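Long-range contacts in probable thioesterase (Thermus thermophilus, PDB 1Z54), which probably hydrolyses fatty acyl-CoA thioesters, as a hotdog-fold member of the 4-hydroxybenzoyl-CoA thioesterase family: residues T5-R10 and A26-A31; V73-R78 and Y91-E96; S83-L88 and A115-E120. One frame throughout, in Å; residues are numbered along the deposited sequence.

Contact 1: T5-R10 and A26-A31; sequences TRIKVR and AVYLEA
I7 reaches the helix with two methyls that do different work. CG2 lies over one face of the Y28 ring, offset toward the rim. I7 CG2 sits 4.2 Å from the centroid of the Y28 ring and 23° off the ring normal, a CH-pi contact. CG1 takes the other direction, anti to the carbonyl carbon (chi1 -66°). It carries I7 CD1 past the root of the tyrosine onto the helix backbone, 3.7 Å from Y28 O. I7 CD1 also meets the methyl of A31, at 4.0 Å from A31 CB. The axes of strand 5-8 and helix 26-31 come within 9.5 Å. This is the packing of the hotdog fold, in which the long helix 24-39 lies in the curve of an antiparallel sheet. Strand 3-8 is an edge strand of the sheet within this chain, hydrogen-bonded to strand 72-82. The Y28 ring crosses I7 obliquely and reaches toward the loop after the strand. There the hydroxyl lies against V9, with Y28 OH 3.7 Å from V9 CG2. The polar need of Y28 OH is met by E13, whose carboxylate also takes the backbone N-H of R10. R10 itself turns to E13 of the second subunit in a salt bridge.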
loop_
_atom_site.group_PDB
_atom_site.type_symbol
_atom_site.label_atom_id
_atom_site.label_comp_id
_atom_site.label_asym_id
_atom_site.label_seq_id
_atom_site.Cartn_x
_atom_site.Cartn_y
_atom_site.Cartn_z
ATOM N N THR A 5 -1.391 -21.070 0.408
ATOM C CA THR A 5 -2.281 -19.951 0.676
ATOM C C THR A 5 -2.807 -19.372 -0.623
ATOM O O THR A 5 -2.033 -18.916 -1.463
ATOM C CB THR A 5 -1.543 -18.829 1.433
ATOM O OG1 THR A 5 -0.913 -19.374 2.597
ATOM C CG2 THR A 5 -2.521 -17.732 1.850
ATOM N N ARG A 6 -4.124 -19.390 -0.791
ATOM C CA ARG A 6 -4.728 -18.837 -1.996
ATOM C C ARG A 6 -4.973 -17.337 -1.798
ATOM O O ARG A 6 -5.508 -16.913 -0.775
ATOM C CB ARG A 6 -6.043 -19.557 -2.314
ATOM C CG ARG A 6 -5.853 -21.006 -2.746
ATOM C CD ARG A 6 -7.180 -21.685 -3.054
ATOM N NE ARG A 6 -7.906 -20.987 -4.110
ATOM C CZ ARG A 6 -9.054 -21.407 -4.638
ATOM N NH1 ARG A 6 -9.639 -20.700 -5.597
ATOM N NH2 ARG A 6 -9.618 -22.534 -4.209
ATOM N N ILE A 7 -4.569 -16.537 -2.779
ATOM C CA ILE A 7 -4.741 -15.092 -2.686
ATOM C C ILE A 7 -5.347 -14.522 -3.959
ATOM O O ILE A 7 -4.770 -14.638 -5.041
ATOM C CB ILE A 7 -3.383 -14.390 -2.415
ATOM C CG1 ILE A 7 -2.854 -14.789 -1.035
ATOM C CG2 ILE A 7 -3.541 -12.880 -2.498
ATOM C CD1 ILE A 7 -1.507 -14.163 -0.679
ATOM N N LYS A 8 -6.523 -13.917 -3.829
ATOM C CA LYS A 8 -7.185 -13.302 -4.972
ATOM C C LYS A 8 -6.572 -11.915 -5.182
ATOM O O LYS A 8 -6.612 -11.071 -4.287
ATOM C CB LYS A 8 -8.681 -13.175 -4.706
ATOM C CG LYS A 8 -9.482 -12.585 -5.856
ATOM C CD LYS A 8 -10.970 -12.620 -5.534
ATOM C CE LYS A 8 -11.803 -11.933 -6.594
ATOM N NZ LYS A 8 -13.271 -12.145 -6.367
ATOM N N VAL A 9 -5.995 -11.689 -6.361
ATOM C CA VAL A 9 -5.379 -10.400 -6.653
ATOM C C VAL A 9 -6.377 -9.261 -6.518
ATOM O O VAL A 9 -7.517 -9.359 -6.968
ATOM C CB VAL A 9 -4.790 -10.350 -8.076
ATOM C CG1 VAL A 9 -4.269 -8.932 -8.372
ATOM C CG2 VAL A 9 -3.663 -11.364 -8.202
ATOM N N ARG A 10 -5.941 -8.183 -5.885
ATOM C CA ARG A 10 -6.787 -7.015 -5.709
ATOM C C ARG A 10 -6.409 -5.948 -6.745
ATOM O O ARG A 10 -5.236 -5.782 -7.088
ATOM C CB ARG A 10 -6.655 -6.492 -4.271
ATOM C CG ARG A 10 -7.771 -7.030 -3.361
ATOM C CD ARG A 10 -7.302 -7.739 -2.083
ATOM N NE ARG A 10 -6.674 -6.843 -1.126
ATOM C CZ ARG A 10 -6.706 -7.006 0.196
ATOM N NH1 ARG A 10 -6.092 -6.134 0.984
ATOM N NH2 ARG A 10 -7.367 -8.020 0.736
ATOM N N ALA A 26 5.876 -9.128 -1.518
ATOM C CA ALA A 26 6.322 -9.331 -0.143
ATOM C C ALA A 26 5.100 -9.427 0.775
ATOM O O ALA A 26 5.130 -10.129 1.778
ATOM C CB ALA A 26 7.229 -8.185 0.303
ATOM N N VAL A 27 4.033 -8.708 0.434
ATOM C CA VAL A 27 2.817 -8.744 1.234
ATOM C C VAL A 27 2.160 -10.122 1.073
ATOM O O VAL A 27 1.662 -10.698 2.045
ATOM C CB VAL A 27 1.837 -7.621 0.813
ATOM C CG1 VAL A 27 0.494 -7.806 1.493
ATOM C CG2 VAL A 27 2.423 -6.256 1.206
ATOM N N TYR A 28 2.166 -10.644 -0.152
ATOM C CA TYR A 28 1.606 -11.969 -0.425
ATOM C C TYR A 28 2.412 -13.000 0.363
ATOM O O TYR A 28 1.849 -13.934 0.929
ATOM C CB TYR A 28 1.703 -12.306 -1.912
ATOM C CG TYR A 28 0.776 -11.543 -2.831
ATOM C CD1 TYR A 28 0.862 -11.716 -4.215
ATOM C CD2 TYR A 28 -0.196 -10.671 -2.338
ATOM C CE1 TYR A 28 0.014 -11.046 -5.082
ATOM C CE2 TYR A 28 -1.057 -9.992 -3.207
ATOM C CZ TYR A 28 -0.944 -10.192 -4.583
ATOM O OH TYR A 28 -1.801 -9.576 -5.483
ATOM N N LEU A 29 3.733 -12.830 0.401
ATOM C CA LEU A 29 4.590 -13.747 1.154
ATOM C C LEU A 29 4.246 -13.693 2.643
ATOM O O LEU A 29 4.225 -14.717 3.325
ATOM C CB LEU A 29 6.075 -13.390 0.972
ATOM C CG LEU A 29 6.659 -13.509 -0.445
ATOM C CD1 LEU A 29 8.176 -13.453 -0.385
ATOM C CD2 LEU A 29 6.220 -14.827 -1.079
ATOM N N GLU A 30 3.999 -12.486 3.142
ATOM C CA GLU A 30 3.661 -12.298 4.545
ATOM C C GLU A 30 2.332 -12.980 4.865
ATOM O O GLU A 30 2.202 -13.650 5.883
ATOM C CB GLU A 30 3.585 -10.801 4.876
ATOM C CG GLU A 30 3.139 -10.483 6.315
ATOM C CD GLU A 30 3.096 -8.977 6.596
ATOM O OE1 GLU A 30 3.995 -8.462 7.298
ATOM O OE2 GLU A 30 2.164 -8.309 6.098
ATOM N N ALA A 31 1.348 -12.809 3.991
ATOM C CA ALA A 31 0.045 -13.426 4.204
ATOM C C ALA A 31 0.200 -14.946 4.290
ATOM O O ALA A 31 -0.386 -15.583 5.170
ATOM C CB ALA A 31 -0.905 -13.052 3.068
#

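Contact 2: V73-R78 and Y91-E96; sequences VEVRTR and YRVERE
R76 and E94 meet in a salt bridge over one side of the two strands. R76 NH2 gives a 2.7 Å bond to E94 OE2, with the oxygen close to the guanidinium plane and its syn lone pair in use. The R76 chain bends at chi3 (59°), which brings the group across to the other strand. R92 stands beside R76 and points the same way, but its NH1 is modelled too close to E94 OE2, so that bridge is doubtful. The two donors R76 NH2 and R92 NH1 do not bond each other, and the E94 carboxylate would probably ease their like charges. An alanine at R76 would probably cost E94 OE2 this partner and leave the carboxylate freer to turn. Backbone bonds come in two reciprocal pairs, E74 with E94 (E74 N to E94 O 2.8 Å) and R76 with R92. Apolar contacts line the other face. V75 CG2 is 4.2 Å from V93 CG2, and T77 CB rests 3.4 Å from Y91 CD2. Helix 24-39 packs here through A32, F36 and L29, and Y91 OH is bonded to T105 and R33. The arrangement is an antiparallel beta hairpin, one face toward the central helix of the hotdog fold.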
loop_
_atom_site.group_PDB
_atom_site.type_symbol
_atom_site.label_atom_id
_atom_site.label_comp_id
_atom_site.label_asym_id
_atom_site.label_seq_id
_atom_site.Cartn_x
_atom_site.Cartn_y
_atom_site.Cartn_z
ATOM N N VAL A 73 -3.872 -16.444 -6.928
ATOM C CA VAL A 73 -2.551 -17.060 -6.867
ATOM C C VAL A 73 -2.412 -17.952 -5.655
ATOM O O VAL A 73 -3.071 -17.750 -4.633
ATOM C CB VAL A 73 -1.407 -16.016 -6.795
ATOM C CG1 VAL A 73 -1.353 -15.206 -8.061
ATOM C CG2 VAL A 73 -1.597 -15.125 -5.571
ATOM N N GLU A 74 -1.544 -18.946 -5.786
ATOM C CA GLU A 74 -1.279 -19.879 -4.705
ATOM C C GLU A 74 0.146 -19.681 -4.238
ATOM O O GLU A 74 1.080 -19.644 -5.047
ATOM C CB GLU A 74 -1.487 -21.320 -5.176
ATOM C CG GLU A 74 -2.947 -21.686 -5.371
ATOM C CD GLU A 74 -3.146 -23.151 -5.708
ATOM O OE1 GLU A 74 -4.308 -23.610 -5.672
ATOM O OE2 GLU A 74 -2.148 -23.843 -6.013
ATOM N N VAL A 75 0.303 -19.528 -2.930
ATOM C CA VAL A 75 1.612 -19.334 -2.344
ATOM C C VAL A 75 1.943 -20.515 -1.461
ATOM O O VAL A 75 1.272 -20.771 -0.461
ATOM C CB VAL A 75 1.673 -18.057 -1.505
ATOM C CG1 VAL A 75 3.095 -17.845 -1.006
ATOM C CG2 VAL A 75 1.208 -16.869 -2.344
ATOM N N ARG A 76 2.978 -21.241 -1.857
ATOM C CA ARG A 76 3.424 -22.412 -1.126
ATOM C C ARG A 76 4.567 -22.002 -0.218
ATOM O O ARG A 76 5.560 -21.439 -0.676
ATOM C CB ARG A 76 3.884 -23.483 -2.118
ATOM C CG ARG A 76 2.773 -23.922 -3.068
ATOM C CD ARG A 76 3.311 -24.637 -4.305
ATOM N NE ARG A 76 4.081 -25.832 -3.971
ATOM C CZ ARG A 76 4.583 -26.672 -4.876
ATOM N NH1 ARG A 76 5.273 -27.739 -4.489
ATOM N NH2 ARG A 76 4.393 -26.447 -6.170
ATOM N N THR A 77 4.437 -22.271 1.074
ATOM C CA THR A 77 5.502 -21.900 1.986
ATOM C C THR A 77 5.932 -23.009 2.923
ATOM O O THR A 77 5.130 -23.832 3.371
ATOM C CB THR A 77 5.134 -20.640 2.828
ATOM O OG1 THR A 77 5.481 -20.852 4.200
ATOM C CG2 THR A 77 3.676 -20.316 2.718
ATOM N N ARG A 78 7.223 -23.039 3.197
ATOM C CA ARG A 78 7.748 -24.028 4.108
ATOM C C ARG A 78 8.856 -23.389 4.909
ATOM O O ARG A 78 9.426 -22.373 4.505
ATOM C CB ARG A 78 8.269 -25.245 3.339
ATOM C CG ARG A 78 9.584 -25.037 2.621
ATOM C CD ARG A 78 10.067 -26.358 2.039
ATOM N NE ARG A 78 11.518 -26.378 1.886
ATOM C CZ ARG A 78 12.181 -25.661 0.989
ATOM N NH1 ARG A 78 11.522 -24.867 0.154
ATOM N NH2 ARG A 78 13.504 -25.726 0.942
ATOM N N TYR A 91 9.324 -19.584 -0.448
ATOM C CA TYR A 91 8.012 -19.585 -1.070
ATOM C C TYR A 91 8.004 -19.737 -2.574
ATOM O O TYR A 91 8.963 -19.384 -3.259
ATOM C CB TYR A 91 7.272 -18.280 -0.765
ATOM C CG TYR A 91 7.434 -17.730 0.627
ATOM C CD1 TYR A 91 8.639 -17.155 1.044
ATOM C CD2 TYR A 91 6.354 -17.705 1.505
ATOM C CE1 TYR A 91 8.756 -16.555 2.307
ATOM C CE2 TYR A 91 6.458 -17.112 2.759
ATOM C CZ TYR A 91 7.658 -16.537 3.154
ATOM O OH TYR A 91 7.740 -15.935 4.389
ATOM N N ARG A 92 6.880 -20.239 -3.075
ATOM C CA ARG A 92 6.657 -20.386 -4.505
ATOM C C ARG A 92 5.281 -19.801 -4.764
ATOM O O ARG A 92 4.293 -20.210 -4.144
ATOM C CB ARG A 92 6.692 -21.856 -4.934
ATOM C CG ARG A 92 8.097 -22.439 -4.987
ATOM C CD ARG A 92 8.126 -23.906 -5.412
ATOM N NE ARG A 92 8.057 -24.084 -6.859
ATOM C CZ ARG A 92 6.932 -24.110 -7.561
ATOM N NH1 ARG A 92 5.763 -23.977 -6.950
ATOM N NH2 ARG A 92 6.976 -24.265 -8.881
ATOM N N VAL A 93 5.223 -18.814 -5.650
ATOM C CA VAL A 93 3.963 -18.186 -5.985
ATOM C C VAL A 93 3.589 -18.659 -7.373
ATOM O O VAL A 93 4.285 -18.364 -8.343
ATOM C CB VAL A 93 4.062 -16.650 -6.022
ATOM C CG1 VAL A 93 2.687 -16.064 -6.308
ATOM C CG2 VAL A 93 4.615 -16.115 -4.703
ATOM N N GLU A 94 2.492 -19.393 -7.475
ATOM C CA GLU A 94 2.086 -19.874 -8.775
ATOM C C GLU A 94 0.603 -19.723 -9.049
ATOM O O GLU A 94 -0.172 -19.301 -8.187
ATOM C CB GLU A 94 2.529 -21.334 -8.953
ATOM C CG GLU A 94 2.163 -22.266 -7.826
ATOM C CD GLU A 94 2.690 -23.669 -8.052
ATOM O OE1 GLU A 94 2.328 -24.286 -9.069
ATOM O OE2 GLU A 94 3.473 -24.159 -7.216
ATOM N N ARG A 95 0.225 -20.050 -10.279
ATOM C CA ARG A 95 -1.157 -19.973 -10.719
ATOM C C ARG A 95 -1.399 -21.153 -11.654
ATOM O O ARG A 95 -0.876 -21.188 -12.765
ATOM C CB ARG A 95 -1.394 -18.662 -11.469
ATOM C CG ARG A 95 -2.814 -18.466 -11.967
ATOM C CD ARG A 95 -2.873 -17.267 -12.891
ATOM N NE ARG A 95 -2.060 -17.493 -14.085
ATOM C CZ ARG A 95 -1.070 -16.698 -14.489
ATOM N NH1 ARG A 95 -0.756 -15.604 -13.798
ATOM N NH2 ARG A 95 -0.386 -17.002 -15.589
ATOM N N GLU A 96 -2.175 -22.123 -11.189
ATOM C CA GLU A 96 -2.486 -23.308 -11.983
ATOM C C GLU A 96 -1.227 -23.936 -12.592
ATOM O O GLU A 96 -1.097 -24.045 -13.813
ATOM C CB GLU A 96 -3.475 -22.941 -13.090
ATOM C CG GLU A 96 -4.639 -22.089 -12.605
ATOM C CD GLU A 96 -5.661 -21.814 -13.690
ATOM O OE1 GLU A 96 -6.557 -22.660 -13.894
ATOM O OE2 GLU A 96 -5.562 -20.754 -14.349
#

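Contact 3: S83-L88 and A115-E120; sequences SSRALL and AARIPE
I118 forms the close-packed side of the contact with S84 and L87. The bond from I118 N to S84 O is 2.6 Å, nearly in line with the carbonyl. S84 O also lies 3.1 Å from R117 CA in a CA-H...O contact. The I118 side chain turns inward. CG1 stands anti to the carbonyl carbon (chi1 -63°) and carries I118 CD1 beneath the turn, 3.9 Å from L87 CG. I118 CD1 is also 3.7 Å from S83 O. L82, C109 and Y123 touch I118, so it is packed between the sheet and the C-terminal helix. The turn joins strands 72-82 and 86-95 of the hotdog sheet. The facing segment leads from strand 98-111 to helix 120-129, with P119 at its N-cap position. The outer side is looser and faces solvent. R85 stretches from CG to NE along the surface and lays one face of its guanidinium on the R117 side chain. R117 CG sits 3.6 Å above the plane of the R85 guanidinium, over its centre. The two guanidinium planes are 80° apart, and R85 NH2 is 4.9 Å from R117 NH1. Water 1 lies between the backbones, 2.7 Å from R85 O and 2.9 Å from A116 O.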
loop_
_atom_site.group_PDB
_atom_site.type_symbol
_atom_site.label_atom_id
_atom_site.label_comp_id
_atom_site.label_asym_id
_atom_site.label_seq_id
_atom_site.Cartn_x
_atom_site.Cartn_y
_atom_site.Cartn_z
ATOM N N SER A 83 16.758 -22.198 13.482
ATOM C CA SER A 83 17.795 -22.258 14.500
ATOM C C SER A 83 17.176 -21.726 15.786
ATOM O O SER A 83 15.980 -21.430 15.826
ATOM C CB SER A 83 18.999 -21.399 14.111
ATOM O OG SER A 83 18.663 -20.019 14.093
ATOM N N SER A 84 17.980 -21.603 16.835
ATOM C CA SER A 84 17.470 -21.106 18.104
ATOM C C SER A 84 17.118 -19.617 18.059
ATOM O O SER A 84 16.259 -19.160 18.808
ATOM C CB SER A 84 18.487 -21.370 19.221
ATOM O OG SER A 84 19.756 -20.805 18.919
ATOM N N ARG A 85 17.762 -18.867 17.168
ATOM C CA ARG A 85 17.512 -17.431 17.073
ATOM C C ARG A 85 17.015 -16.942 15.716
ATOM O O ARG A 85 16.761 -15.751 15.561
ATOM C CB ARG A 85 18.787 -16.658 17.422
ATOM C CG ARG A 85 19.318 -16.907 18.824
ATOM C CD ARG A 85 20.806 -16.579 18.902
ATOM N NE ARG A 85 21.369 -16.821 20.228
ATOM C CZ ARG A 85 21.080 -16.100 21.307
ATOM N NH1 ARG A 85 20.228 -15.085 21.222
ATOM N NH2 ARG A 85 21.645 -16.391 22.473
ATOM N N ALA A 86 16.870 -17.840 14.745
ATOM C CA ALA A 86 16.439 -17.433 13.407
ATOM C C ALA A 86 15.596 -18.449 12.650
ATOM O O ALA A 86 15.596 -19.643 12.967
ATOM C CB ALA A 86 17.662 -17.071 12.565
ATOM N N LEU A 87 14.893 -17.957 11.629
ATOM C CA LEU A 87 14.039 -18.787 10.786
ATOM C C LEU A 87 14.165 -18.316 9.342
ATOM O O LEU A 87 14.418 -17.135 9.088
ATOM C CB LEU A 87 12.568 -18.656 11.179
ATOM C CG LEU A 87 12.125 -18.454 12.625
ATOM C CD1 LEU A 87 12.508 -17.062 13.109
ATOM C CD2 LEU A 87 10.616 -18.625 12.687
ATOM N N LEU A 88 13.972 -19.236 8.402
ATOM C CA LEU A 88 14.039 -18.900 6.983
ATOM C C LEU A 88 12.911 -19.594 6.241
ATOM O O LEU A 88 12.880 -20.824 6.162
ATOM C CB LEU A 88 15.384 -19.330 6.376
ATOM C CG LEU A 88 15.688 -18.981 4.903
ATOM C CD1 LEU A 88 14.693 -19.648 3.969
ATOM C CD2 LEU A 88 15.651 -17.481 4.708
ATOM N N ALA A 115 16.871 -8.902 20.292
ATOM C CA ALA A 115 17.064 -10.158 19.588
ATOM C C ALA A 115 17.323 -11.234 20.636
ATOM O O ALA A 115 18.121 -11.041 21.559
ATOM C CB ALA A 115 18.247 -10.050 18.636
ATOM N N ALA A 116 16.638 -12.363 20.508
ATOM C CA ALA A 116 16.812 -13.446 21.462
ATOM C C ALA A 116 16.430 -14.787 20.860
ATOM O O ALA A 116 15.981 -14.865 19.712
ATOM C CB ALA A 116 15.979 -13.181 22.703
ATOM N N ARG A 117 16.621 -15.845 21.640
ATOM C CA ARG A 117 16.282 -17.181 21.178
ATOM C C ARG A 117 14.764 -17.298 21.102
ATOM O O ARG A 117 14.040 -16.619 21.833
ATOM C CB ARG A 117 16.807 -18.247 22.145
ATOM C CG ARG A 117 18.284 -18.144 22.499
ATOM C CD ARG A 117 18.714 -19.348 23.328
ATOM N NE ARG A 117 17.730 -19.681 24.359
ATOM C CZ ARG A 117 17.399 -18.888 25.375
ATOM N NH1 ARG A 117 17.973 -17.700 25.517
ATOM N NH2 ARG A 117 16.486 -19.280 26.253
ATOM N N ILE A 118 14.288 -18.154 20.209
ATOM C CA ILE A 118 12.856 -18.384 20.059
ATOM C C ILE A 118 12.370 -19.122 21.310
ATOM O O ILE A 118 12.925 -20.157 21.672
ATOM C CB ILE A 118 12.570 -19.265 18.832
ATOM C CG1 ILE A 118 13.034 -18.545 17.564
ATOM C CG2 ILE A 118 11.097 -19.620 18.775
ATOM C CD1 ILE A 118 12.974 -19.388 16.317
ATOM N N PRO A 119 11.343 -18.590 21.993
ATOM C CA PRO A 119 10.843 -19.269 23.195
ATOM C C PRO A 119 10.571 -20.758 22.952
ATOM O O PRO A 119 10.106 -21.150 21.883
ATOM C CB PRO A 119 9.579 -18.471 23.555
ATOM C CG PRO A 119 9.232 -17.725 22.284
ATOM C CD PRO A 119 10.576 -17.365 21.723
ATOM N N GLU A 120 10.866 -21.573 23.961
ATOM C CA GLU A 120 10.707 -23.024 23.890
ATOM C C GLU A 120 9.451 -23.584 23.239
ATOM O O GLU A 120 9.541 -24.378 22.304
ATOM C CB GLU A 120 10.849 -23.624 25.287
ATOM C CG GLU A 120 12.226 -23.443 25.887
ATOM C CD GLU A 120 13.325 -23.935 24.964
ATOM O OE1 GLU A 120 13.168 -25.038 24.390
ATOM O OE2 GLU A 120 14.344 -23.221 24.817
HETATM O O HOH W 1 17.121 -13.768 17.292
#

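From the N terminus, strand 3-8 leads into a loop, and contact 1 closes it by setting helix 24-39 on that strand. Contact 2 opens only after this, so the two are in series. They still touch: I7 N lies 2.7 Å from V73 O, a probable hydrogen bond joining strands 3-8 and 72-82. Contact 2 pairs strand 72-82 with strand 86-95. Contact 3 opens in the turn between those strands, before contact 2 closes, and itself closes past strand 98-111. Contacts 2 and 3 therefore cross along the chain. Their centres lie about 25 Å apart, on opposite sides of the chain's centre. Contact 3 ties the turn to the approach of helix 120-129.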